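Local coordinates for cytochrome P450 268A2 Cyp268A2 (Mycobacterium marinum, PDB 6BLD), which belongs to the cytochrome P450 family of haem proteins and holds an iron-containing protoporphyrin IX group in its core, at residues I14-R19 / S31-L36; P46-A51 / L87-P92; N136-V141 / L390-D395. One frame throughout, in Å; residues are numbered along the deposited sequence.

Contacts 1 and 2 are neighbours at the N-terminal, sheet-rich part of the fold, their centres about 16 Å apart. Contact 1 sets the 14-19 loop against helix 26-39, and the same loop bonds to contact 2 through Ser17, whose OG meets Pro46 O at 2.8 Å and whose O meets Glu49 N at 2.9 Å. Contact 2 reaches inward: the side chain of Glu89 is about 9 Å from the bound (3E,5E)-6,10-dimethylundeca-3,5,9-trien-2-one, and that of Phe88 about 12 Å from the haem. Contact 3 joins two helices across the chain's centre from contact 2, with about 40 Å between the centres of the two contacts.

Contact 1 of 3, residues I14-R19 / S31-L36; sequences IDLSSR and SSFSEL
The loop at Ile14 comes closest to helix 26-39 beside Ser32, with Ile14 CA 6.5 Å from Ser32 CA, and from there it runs on toward helix 19-23. Ile14 uses both of its branches. Its CG2 methyl, placed anti to the backbone N, rests on Ser32 CB at 3.6 Å. The longer branch, with CG1 beside the backbone N (chi1 -59°), slides past Leu36 in the opposite direction, Ile14 CG1 lying 3.8 Å from Leu36 CD2, and ends with CD1 against the carboxylate of Glu35. Leu16 follows on the buried side and meets Leu36 tip to tip, CD1 to CD1 at 3.6 Å. Its other methyl, CD2, approaches the Phe33 ring obliquely, 4.0 Å from Phe33 CE1. Helix 26-39, probably the A helix of the P450 fold, and the loop pack over one face of the mixed beta-sheet: Leu16 also touches His45 and Ala63, and the ring of Phe33 meets Phe335 on a third strand. Water 1 adds a polar bridge, donating to Asp15 O at 2.8 Å and lying 2.6 Å from Ser32 OG. Asp15 itself shapes the loop as an Asx turn. Its OD1 takes a nearly straight bond (163°) from Ser17 N, which arrives from above the carboxylate plane, and a second from Ser18 N on the syn lone pair. Its OD2 accepts from Ser18 OG, also on the syn side. Three bonds thus fix the rotation of the carboxylate, while Ser18 OG, held by it, N-caps helix 19-23 at Phe21 N.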
loop_
_atom_site.group_PDB
_atom_site.type_symbol
_atom_site.label_atom_id
_atom_site.label_comp_id
_atom_site.label_asym_id
_atom_site.label_seq_id
_atom_site.Cartn_x
_atom_site.Cartn_y
_atom_site.Cartn_z
ATOM N N ILE A 14 16.301 18.625 -8.668
ATOM C CA ILE A 14 16.310 17.289 -8.085
ATOM C C ILE A 14 15.538 16.330 -8.981
ATOM O O ILE A 14 14.423 16.630 -9.430
ATOM C CB ILE A 14 15.725 17.318 -6.665
ATOM C CG1 ILE A 14 16.539 18.256 -5.769
ATOM C CG2 ILE A 14 15.678 15.918 -6.074
ATOM C CD1 ILE A 14 18.033 18.030 -5.837
ATOM N N ASP A 15 16.127 15.166 -9.242
ATOM C CA ASP A 15 15.514 14.153 -10.089
ATOM C C ASP A 15 14.614 13.255 -9.246
ATOM O O ASP A 15 15.091 12.566 -8.338
ATOM C CB ASP A 15 16.590 13.330 -10.797
ATOM C CG ASP A 15 16.031 12.103 -11.490
ATOM O OD1 ASP A 15 14.867 12.142 -11.946
ATOM O OD2 ASP A 15 16.762 11.095 -11.583
ATOM N N LEU A 16 13.316 13.266 -9.553
ATOM C CA LEU A 16 12.349 12.371 -8.928
ATOM C C LEU A 16 11.587 11.537 -9.950
ATOM O O LEU A 16 10.575 10.918 -9.595
ATOM C CB LEU A 16 11.351 13.160 -8.074
ATOM C CG LEU A 16 11.881 14.067 -6.965
ATOM C CD1 LEU A 16 10.718 14.717 -6.236
ATOM C CD2 LEU A 16 12.754 13.289 -5.997
ATOM N N SER A 17 12.040 11.500 -11.205
ATOM C CA SER A 17 11.272 10.896 -12.283
ATOM C C SER A 17 11.979 9.762 -13.010
ATOM O O SER A 17 11.301 8.969 -13.673
ATOM C CB SER A 17 10.880 11.962 -13.320
ATOM O OG SER A 17 10.531 13.182 -12.691
ATOM N N SER A 18 13.302 9.660 -12.917
ATOM C CA SER A 18 14.034 8.688 -13.711
ATOM C C SER A 18 13.860 7.277 -13.155
ATOM O O SER A 18 13.528 7.074 -11.984
ATOM C CB SER A 18 15.520 9.045 -13.766
ATOM O OG SER A 18 16.169 8.718 -12.550
ATOM N N ARG A 19 14.091 6.292 -14.027
ATOM C CA ARG A 19 14.044 4.897 -13.605
ATOM C C ARG A 19 15.151 4.586 -12.605
ATOM O O ARG A 19 14.942 3.822 -11.656
ATOM C CB ARG A 19 14.158 3.980 -14.824
ATOM C CG ARG A 19 12.841 3.681 -15.519
ATOM C CD ARG A 19 11.737 3.404 -14.516
ATOM N NE ARG A 19 10.421 3.371 -15.148
ATOM C CZ ARG A 19 9.822 2.261 -15.563
ATOM N NH1 ARG A 19 10.419 1.087 -15.410
ATOM N NH2 ARG A 19 8.623 2.322 -16.128
ATOM N N SER A 31 18.065 11.463 0.611
ATOM C CA SER A 31 18.931 12.628 0.447
ATOM C C SER A 31 18.344 13.618 -0.551
ATOM O O SER A 31 18.554 14.829 -0.421
ATOM C CB SER A 31 20.329 12.189 0.010
ATOM O OG SER A 31 20.260 11.193 -0.995
ATOM N N SER A 32 17.607 13.125 -1.549
ATOM C CA SER A 32 16.876 14.013 -2.444
ATOM C C SER A 32 15.636 14.583 -1.766
ATOM O O SER A 32 15.345 15.777 -1.898
ATOM C CB SER A 32 16.490 13.269 -3.724
ATOM O OG SER A 32 17.625 13.029 -4.537
ATOM N N PHE A 33 14.897 13.741 -1.035
ATOM C CA PHE A 33 13.734 14.220 -0.297
ATOM C C PHE A 33 14.129 15.204 0.797
ATOM O O PHE A 33 13.364 16.123 1.112
ATOM C CB PHE A 33 12.974 13.039 0.310
ATOM C CG PHE A 33 12.291 12.167 -0.705
ATOM C CD1 PHE A 33 11.566 12.727 -1.744
ATOM C CD2 PHE A 33 12.369 10.787 -0.616
ATOM C CE1 PHE A 33 10.935 11.927 -2.678
ATOM C CE2 PHE A 33 11.739 9.980 -1.547
ATOM C CZ PHE A 33 11.022 10.553 -2.580
ATOM N N SER A 34 15.315 15.030 1.386
ATOM C CA SER A 34 15.740 15.904 2.476
ATOM C C SER A 34 15.983 17.325 1.982
ATOM O O SER A 34 15.535 18.294 2.607
ATOM C CB SER A 34 16.996 15.342 3.139
ATOM O OG SER A 34 17.406 16.157 4.224
ATOM N N GLU A 35 16.697 17.470 0.860
ATOM C CA GLU A 35 16.977 18.802 0.332
ATOM C C GLU A 35 15.697 19.502 -0.101
ATOM O O GLU A 35 15.534 20.708 0.117
ATOM C CB GLU A 35 17.959 18.721 -0.835
ATOM C CG GLU A 35 18.133 20.047 -1.571
ATOM C CD GLU A 35 19.209 19.998 -2.639
ATOM O OE1 GLU A 35 19.187 20.858 -3.546
ATOM O OE2 GLU A 35 20.076 19.105 -2.571
ATOM N N LEU A 36 14.776 18.762 -0.722
ATOM C CA LEU A 36 13.497 19.347 -1.110
ATOM C C LEU A 36 12.708 19.790 0.116
ATOM O O LEU A 36 12.233 20.928 0.179
ATOM C CB LEU A 36 12.695 18.346 -1.940
ATOM C CG LEU A 36 13.249 18.045 -3.334
ATOM C CD1 LEU A 36 12.409 16.985 -4.023
ATOM C CD2 LEU A 36 13.313 19.312 -4.173
HETATM O O HOH W 1 17.612 12.790 -7.170
#

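Contact 2 of 3, residues P46-A51 / L87-P92; sequences PPVEDA and LFENVP
Val48 lays its CG2 methyl over the centre of one face of the Phe88 ring, a CH-pi contact with CG2 3.5 Å from the ring centroid and 12° off the normal. Phe88 swings its ring there with CG anti to the backbone N (chi1 -178°), and Phe61 and Phe335 meet the same ring edge-to-face. The other methyl of Val48, CG1, sits 3.9 Å from Glu89 CG, the two side chains crossing at about a right angle. Glu89 is extended, and its CG also packs on Ala51 CB at 3.7 Å. These two loops, one linking strands 42-45 and 61-64 and the other leading from strand 80-81 into helix 93-97 of the P450 B-C region, are joined through water as well. Water 3 accepts from Val48 N at 3.1 Å and donates to Phe88 O at 3.0 Å; water 2 accepts from Asn90 N and donates weakly to Val48 O. The buried carboxylate of Glu89 is well supplied with donors: OE1 receives Trp190 NE1 and Asn407 ND2, and OE2, 3.3 Å from Ala51 CA, receives Leu52 N, which probably favours the ionised form. Asn90 turns its ND2 to Asp58 OD2.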
loop_
_atom_site.group_PDB
_atom_site.type_symbol
_atom_site.label_atom_id
_atom_site.label_comp_id
_atom_site.label_asym_id
_atom_site.label_seq_id
_atom_site.Cartn_x
_atom_site.Cartn_y
_atom_site.Cartn_z
ATOM N N PRO A 46 9.253 16.966 -14.128
ATOM C CA PRO A 46 8.688 16.332 -15.327
ATOM C C PRO A 46 8.068 14.987 -14.989
ATOM O O PRO A 46 8.354 14.417 -13.925
ATOM C CB PRO A 46 9.908 16.170 -16.246
ATOM C CG PRO A 46 11.064 16.099 -15.313
ATOM C CD PRO A 46 10.725 17.019 -14.174
ATOM N N PRO A 47 7.219 14.444 -15.862
ATOM C CA PRO A 47 6.556 13.168 -15.559
ATOM C C PRO A 47 7.554 12.027 -15.425
ATOM O O PRO A 47 8.720 12.124 -15.809
ATOM C CB PRO A 47 5.622 12.956 -16.757
ATOM C CG PRO A 47 5.455 14.312 -17.366
ATOM C CD PRO A 47 6.757 15.013 -17.141
ATOM N N VAL A 48 7.064 10.919 -14.860
ATOM C CA VAL A 48 7.898 9.735 -14.673
ATOM C C VAL A 48 8.431 9.267 -16.019
ATOM O O VAL A 48 7.669 9.067 -16.974
ATOM C CB VAL A 48 7.099 8.625 -13.971
ATOM C CG1 VAL A 48 7.877 7.318 -13.979
ATOM C CG2 VAL A 48 6.755 9.036 -12.551
ATOM N N GLU A 49 9.747 9.095 -16.100
ATOM C CA GLU A 49 10.394 8.713 -17.347
ATOM C C GLU A 49 10.180 7.234 -17.640
ATOM O O GLU A 49 10.033 6.411 -16.730
ATOM C CB GLU A 49 11.891 9.018 -17.288
ATOM C CG GLU A 49 12.214 10.477 -17.011
ATOM C CD GLU A 49 13.704 10.734 -16.897
ATOM O OE1 GLU A 49 14.483 9.758 -16.913
ATOM O OE2 GLU A 49 14.095 11.915 -16.791
ATOM N N ASP A 50 10.169 6.903 -18.934
ATOM C CA ASP A 50 10.003 5.524 -19.399
ATOM C C ASP A 50 8.748 4.892 -18.804
ATOM O O ASP A 50 8.740 3.726 -18.403
ATOM C CB ASP A 50 11.243 4.686 -19.080
ATOM C CG ASP A 50 12.495 5.221 -19.749
ATOM O OD1 ASP A 50 12.404 5.664 -20.914
ATOM O OD2 ASP A 50 13.570 5.199 -19.112
ATOM N N ALA A 51 7.675 5.676 -18.745
ATOM C CA ALA A 51 6.442 5.226 -18.119
ATOM C C ALA A 51 5.773 4.143 -18.966
ATOM O O ALA A 51 6.113 3.922 -20.131
ATOM C CB ALA A 51 5.491 6.403 -17.909
ATOM N N LEU A 87 -2.431 7.364 -9.380
ATOM C CA LEU A 87 -1.115 6.748 -9.485
ATOM C C LEU A 87 -0.075 7.765 -9.941
ATOM O O LEU A 87 -0.361 8.650 -10.754
ATOM C CB LEU A 87 -1.154 5.561 -10.448
ATOM C CG LEU A 87 -1.889 4.320 -9.929
ATOM C CD1 LEU A 87 -1.562 3.097 -10.774
ATOM C CD2 LEU A 87 -1.566 4.064 -8.463
ATOM N N PHE A 88 1.138 7.629 -9.400
ATOM C CA PHE A 88 2.242 8.522 -9.745
ATOM C C PHE A 88 2.611 8.388 -11.218
ATOM O O PHE A 88 2.618 9.374 -11.967
ATOM C CB PHE A 88 3.441 8.207 -8.843
ATOM C CG PHE A 88 4.641 9.092 -9.065
ATOM C CD1 PHE A 88 4.505 10.375 -9.571
ATOM C CD2 PHE A 88 5.912 8.637 -8.745
ATOM C CE1 PHE A 88 5.613 11.179 -9.767
ATOM C CE2 PHE A 88 7.022 9.437 -8.935
ATOM C CZ PHE A 88 6.873 10.710 -9.447
ATOM N N GLU A 89 2.925 7.172 -11.649
ATOM C CA GLU A 89 3.284 6.919 -13.034
ATOM C C GLU A 89 2.039 6.880 -13.914
ATOM O O GLU A 89 0.960 6.465 -13.484
ATOM C CB GLU A 89 4.048 5.598 -13.145
ATOM C CG GLU A 89 4.628 5.317 -14.516
ATOM C CD GLU A 89 5.407 4.021 -14.552
ATOM O OE1 GLU A 89 5.991 3.650 -13.511
ATOM O OE2 GLU A 89 5.433 3.370 -15.617
ATOM N N ASN A 90 2.200 7.329 -15.158
ATOM C CA ASN A 90 1.118 7.264 -16.132
ATOM C C ASN A 90 0.878 5.814 -16.539
ATOM O O ASN A 90 1.792 5.138 -17.026
ATOM C CB ASN A 90 1.453 8.120 -17.351
ATOM C CG ASN A 90 1.239 9.601 -17.100
ATOM O OD1 ASN A 90 0.335 9.993 -16.362
ATOM N ND2 ASN A 90 2.074 10.433 -17.714
ATOM N N VAL A 91 -0.349 5.343 -16.343
ATOM C CA VAL A 91 -0.725 3.954 -16.603
ATOM C C VAL A 91 -1.860 3.949 -17.622
ATOM O O VAL A 91 -2.746 4.813 -17.552
ATOM C CB VAL A 91 -1.128 3.245 -15.299
ATOM C CG1 VAL A 91 -1.622 1.829 -15.566
ATOM C CG2 VAL A 91 0.038 3.234 -14.318
ATOM N N PRO A 92 -1.864 3.028 -18.591
ATOM C CA PRO A 92 -2.964 2.978 -19.564
ATOM C C PRO A 92 -4.329 2.918 -18.889
ATOM O O PRO A 92 -4.513 2.251 -17.869
ATOM C CB PRO A 92 -2.669 1.700 -20.357
ATOM C CG PRO A 92 -1.187 1.569 -20.295
ATOM C CD PRO A 92 -0.774 2.098 -18.942
HETATM O O HOH W 2 4.401 9.062 -16.062
HETATM O O HOH W 3 4.148 11.075 -13.943
#

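Contact 3 of 3, residues N136-V141 / L390-D395; sequences NAKGIV and LVQLPD
Val391, in the last turn of helix 375-392, is the first residue of 390-395 to touch helix 123-147: its CG1 methyl lies 3.9 Å from Lys138 NZ. The lysine chain bends at its third and fourth torsions, and the ammonium group it delivers makes a salt bridge with Glu388, one turn earlier on the same helix as Val391. Gln392 comes next and gives the contact its largest share. Its CG stands beside the backbone N (chi1 -52°), and the chain beyond is extended, so the amide reaches across to the other helix. There NE2 donates to Lys138 O at 2.8 Å. The bond is noticeably bent, with 136° at the hydrogen, and NE2 meets the oxygen at a C=O...N angle of 120°, somewhat out of the carbonyl plane. The same NE2 lies 3.4 Å from Lys138 CG, so the backbone and the aliphatic part of the lysine both border the amide. The side chains of Gln392 and Val141 cross obliquely, Val141 CG1 resting 3.7 Å from Gln392 CB and 4.0 Å from Gln392 CG. Leu393, where the chain leaves helical geometry, adds a looser apolar touch, its CG 4.3 Å from Val141 CG1, and also packs on Leu144 and Arg145 further along helix 123-147. Val141 in turn touches Ile385 and Glu388, which continues the interface back along helix 375-392. The contact lies at the outer end of this pairing, toward the surface; by chain order the two helices probably correspond to D and L of the cytochrome P450 fold, part of its central four-helix bundle.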
loop_
_atom_site.group_PDB
_atom_site.type_symbol
_atom_site.label_atom_id
_atom_site.label_comp_id
_atom_site.label_asym_id
_atom_site.label_seq_id
_atom_site.Cartn_x
_atom_site.Cartn_y
_atom_site.Cartn_z
ATOM N N ASN A 136 -4.428 -18.124 12.099
ATOM C CA ASN A 136 -3.663 -18.202 10.859
ATOM C C ASN A 136 -2.203 -17.827 11.089
ATOM O O ASN A 136 -1.299 -18.460 10.532
ATOM C CB ASN A 136 -4.289 -17.303 9.793
ATOM C CG ASN A 136 -5.424 -17.981 9.051
ATOM O OD1 ASN A 136 -5.439 -19.202 8.902
ATOM N ND2 ASN A 136 -6.380 -17.189 8.575
ATOM N N ALA A 137 -1.956 -16.805 11.912
ATOM C CA ALA A 137 -0.583 -16.390 12.191
ATOM C C ALA A 137 0.196 -17.493 12.895
ATOM O O ALA A 137 1.376 -17.717 12.598
ATOM C CB ALA A 137 -0.581 -15.114 13.032
ATOM N N LYS A 138 -0.444 -18.195 13.828
ATOM C CA LYS A 138 0.237 -19.269 14.542
ATOM C C LYS A 138 0.622 -20.408 13.606
ATOM O O LYS A 138 1.744 -20.924 13.674
ATOM C CB LYS A 138 -0.662 -19.784 15.662
ATOM C CG LYS A 138 0.059 -20.189 16.918
ATOM C CD LYS A 138 -0.909 -20.303 18.074
ATOM C CE LYS A 138 -0.388 -19.464 19.218
ATOM N NZ LYS A 138 0.955 -20.004 19.628
ATOM N N GLY A 139 -0.302 -20.830 12.741
ATOM C CA GLY A 139 -0.000 -21.908 11.817
ATOM C C GLY A 139 1.021 -21.525 10.765
ATOM O O GLY A 139 1.801 -22.372 10.319
ATOM N N ILE A 140 1.031 -20.257 10.350
ATOM C CA ILE A 140 1.994 -19.812 9.347
ATOM C C ILE A 140 3.407 -19.838 9.920
ATOM O O ILE A 140 4.341 -20.345 9.288
ATOM C CB ILE A 140 1.617 -18.414 8.822
ATOM C CG1 ILE A 140 0.477 -18.524 7.809
ATOM C CG2 ILE A 140 2.819 -17.732 8.190
ATOM C CD1 ILE A 140 -0.359 -17.273 7.687
ATOM N N VAL A 141 3.584 -19.296 11.127
ATOM C CA VAL A 141 4.897 -19.326 11.763
ATOM C C VAL A 141 5.299 -20.757 12.096
ATOM O O VAL A 141 6.486 -21.105 12.049
ATOM C CB VAL A 141 4.908 -18.424 13.011
ATOM C CG1 VAL A 141 6.273 -18.448 13.681
ATOM C CG2 VAL A 141 4.527 -17.001 12.637
ATOM N N LEU A 390 7.585 -14.094 17.722
ATOM C CA LEU A 390 8.290 -14.043 18.996
ATOM C C LEU A 390 7.912 -15.209 19.902
ATOM O O LEU A 390 8.710 -15.607 20.757
ATOM C CB LEU A 390 8.011 -12.714 19.699
ATOM C CG LEU A 390 8.561 -11.462 19.012
ATOM C CD1 LEU A 390 8.543 -10.273 19.960
ATOM C CD2 LEU A 390 9.965 -11.709 18.487
ATOM N N VAL A 391 6.711 -15.763 19.734
ATOM C CA VAL A 391 6.303 -16.912 20.537
ATOM C C VAL A 391 7.032 -18.168 20.075
ATOM O O VAL A 391 7.565 -18.931 20.889
ATOM C CB VAL A 391 4.774 -17.091 20.479
ATOM C CG1 VAL A 391 4.390 -18.549 20.718
ATOM C CG2 VAL A 391 4.095 -16.189 21.496
ATOM N N GLN A 392 7.084 -18.393 18.763
ATOM C CA GLN A 392 7.589 -19.650 18.224
ATOM C C GLN A 392 9.070 -19.593 17.865
ATOM O O GLN A 392 9.800 -20.560 18.111
ATOM C CB GLN A 392 6.773 -20.053 16.992
ATOM C CG GLN A 392 5.271 -20.074 17.228
ATOM C CD GLN A 392 4.541 -20.976 16.252
ATOM O OE1 GLN A 392 5.105 -21.946 15.746
ATOM N NE2 GLN A 392 3.281 -20.659 15.981
ATOM N N LEU A 393 9.533 -18.483 17.286
ATOM C CA LEU A 393 10.903 -18.351 16.793
ATOM C C LEU A 393 11.570 -17.151 17.453
ATOM O O LEU A 393 11.753 -16.101 16.818
ATOM C CB LEU A 393 10.927 -18.224 15.271
ATOM C CG LEU A 393 10.309 -19.436 14.574
ATOM C CD1 LEU A 393 10.419 -19.341 13.061
ATOM C CD2 LEU A 393 10.982 -20.693 15.090
ATOM N N PRO A 394 11.976 -17.279 18.721
ATOM C CA PRO A 394 12.544 -16.121 19.431
ATOM C C PRO A 394 13.859 -15.627 18.854
ATOM O O PRO A 394 14.216 -14.467 19.092
ATOM C CB PRO A 394 12.728 -16.640 20.867
ATOM C CG PRO A 394 11.873 -17.862 20.965
ATOM C CD PRO A 394 11.883 -18.463 19.590
ATOM N N ASP A 395 14.586 -16.453 18.099
ATOM C CA ASP A 395 15.887 -16.073 17.561
ATOM C C ASP A 395 15.843 -15.794 16.063
ATOM O O ASP A 395 16.877 -15.879 15.392
ATOM C CB ASP A 395 16.921 -17.159 17.863
ATOM C CG ASP A 395 16.782 -17.724 19.262
ATOM O OD1 ASP A 395 16.613 -16.931 20.213
ATOM O OD2 ASP A 395 16.840 -18.963 19.413
#